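PDB 3Q6C: probable receptor YhhM from Klebsiella variicola At-22, which is of unknown function, belongs to the DUF2500 family and is named as a probable receptor. Local coordinates for residues L52-P55 / Q56-L60. Residues are numbered along the deposited sequence; the frame is centred on the assembly and turned at random.
Sequences LDAP and QYHAL
Leu52 and Leu60 meet methyl to methyl beneath a short helix, CD1 to CD1 at 3.8 Å, their side chains crossing at about a right angle. The same Leu52 CD1 reaches under the first turn to Tyr57, 3.8 Å from its CA and near the plane of the ring at its edge, so that one branch touches both residues. Asp53 is the N-cap. Its CG stands between its own backbone N and carbonyl carbon (chi1 57°), which turns OD1 back over the helix start to accept from Gln56 N at 2.9 Å; the place of OD1 is somewhat uncertain. Backbone bonds wind the turn behind it: Tyr57 N gives to Asp53 O at 3.0 Å, and His58 N to Ala54 O at 2.7 Å. Pro55 O receives a weak bond from Ala59 N. On the outer side the imidazole of His58 leans against Ala54, CD2 4.0 Å from the methyl CB, while Tyr57 CD1 lies over one imidazole face, offset toward its rim. Tyr57 also meets Tyr35 and forms a cation-pi pair with Lys11, whose NZ bonds to Leu60 O. Helix 54-59 follows strand 48-52, an outermost strand of the antiparallel sheet, after the single residue Asp53; of the leucines that flank it, both rest on Ala37 of strand 33-41, Leu52 on Phe75 and Leu60 on Phe78 of strand 74-80.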
loop_
_atom_site.group_PDB
_atom_site.type_symbol
_atom_site.label_atom_id
_atom_site.label_comp_id
_atom_site.label_asym_id
_atom_site.label_seq_id
_atom_site.Cartn_x
_atom_site.Cartn_y
_atom_site.Cartn_z
ATOM N N LEU A 52 7.000 -0.647 2.473
ATOM C CA LEU A 52 6.554 -0.161 3.770
ATOM C C LEU A 52 7.368 -0.815 4.881
ATOM O O LEU A 52 8.094 -1.791 4.646
ATOM C CB LEU A 52 5.088 -0.534 3.998
ATOM C CG LEU A 52 4.048 -0.290 2.919
ATOM C CD1 LEU A 52 2.726 -0.909 3.335
ATOM C CD2 LEU A 52 3.903 1.188 2.701
ATOM N N ASP A 53 7.261 -0.277 6.091
ATOM C CA ASP A 53 7.930 -0.923 7.206
ATOM C C ASP A 53 6.825 -1.813 7.761
ATOM O O ASP A 53 5.684 -1.746 7.292
ATOM C CB ASP A 53 8.428 0.084 8.252
ATOM C CG ASP A 53 7.334 0.968 8.796
ATOM O OD1 ASP A 53 6.141 0.704 8.539
ATOM O OD2 ASP A 53 7.684 1.936 9.502
ATOM N N ALA A 54 7.141 -2.633 8.752
ATOM C CA ALA A 54 6.152 -3.550 9.301
ATOM C C ALA A 54 4.919 -2.911 9.939
ATOM O O ALA A 54 3.790 -3.301 9.641
ATOM C CB ALA A 54 6.821 -4.490 10.291
ATOM N N PRO A 55 5.109 -1.927 10.830
ATOM C CA PRO A 55 3.936 -1.303 11.463
ATOM C C PRO A 55 2.938 -0.771 10.435
ATOM O O PRO A 55 1.734 -0.997 10.539
ATOM C CB PRO A 55 4.545 -0.171 12.301
ATOM C CG PRO A 55 5.944 -0.634 12.554
ATOM C CD PRO A 55 6.352 -1.251 11.238
ATOM N N GLN A 56 3.461 -0.062 9.442
ATOM C CA GLN A 56 2.646 0.526 8.396
ATOM C C GLN A 56 1.980 -0.593 7.598
ATOM O O GLN A 56 0.818 -0.487 7.196
ATOM C CB GLN A 56 3.531 1.382 7.479
ATOM C CG GLN A 56 2.799 2.475 6.716
ATOM C CD GLN A 56 2.286 3.594 7.619
ATOM O OE1 GLN A 56 3.069 4.320 8.244
ATOM N NE2 GLN A 56 0.968 3.737 7.686
ATOM N N TYR A 57 2.734 -1.668 7.385
ATOM C CA TYR A 57 2.262 -2.828 6.640
ATOM C C TYR A 57 1.143 -3.582 7.361
ATOM O O TYR A 57 0.109 -3.892 6.765
ATOM C CB TYR A 57 3.443 -3.760 6.375
ATOM C CG TYR A 57 3.103 -5.073 5.712
ATOM C CD1 TYR A 57 2.846 -6.216 6.476
ATOM C CD2 TYR A 57 3.128 -5.198 4.320
ATOM C CE1 TYR A 57 2.641 -7.456 5.869
ATOM C CE2 TYR A 57 2.927 -6.431 3.703
ATOM C CZ TYR A 57 2.692 -7.554 4.482
ATOM O OH TYR A 57 2.568 -8.785 3.881
ATOM N N HIS A 58 1.345 -3.885 8.639
ATOM C CA HIS A 58 0.319 -4.597 9.395
ATOM C C HIS A 58 -0.920 -3.739 9.594
ATOM O O HIS A 58 -1.965 -4.243 9.973
ATOM C CB HIS A 58 0.866 -5.065 10.747
ATOM C CG HIS A 58 1.944 -6.098 10.630
ATOM N ND1 HIS A 58 1.777 -7.271 9.923
ATOM C CD2 HIS A 58 3.219 -6.115 11.088
ATOM C CE1 HIS A 58 2.903 -7.962 9.946
ATOM N NE2 HIS A 58 3.795 -7.282 10.645
ATOM N N ALA A 59 -0.808 -2.443 9.318
ATOM C CA ALA A 59 -1.947 -1.532 9.464
ATOM C C ALA A 59 -2.927 -1.652 8.297
ATOM O O ALA A 59 -4.101 -1.321 8.438
ATOM C CB ALA A 59 -1.464 -0.101 9.575
ATOM N N LEU A 60 -2.436 -2.126 7.152
ATOM C CA LEU A 60 -3.260 -2.289 5.958
ATOM C C LEU A 60 -4.006 -3.605 5.927
ATOM O O LEU A 60 -3.591 -4.587 6.542
ATOM C CB LEU A 60 -2.404 -2.215 4.698
ATOM C CG LEU A 60 -1.710 -0.912 4.326
ATOM C CD1 LEU A 60 -1.027 -1.116 2.988
ATOM C CD2 LEU A 60 -2.713 0.234 4.248
#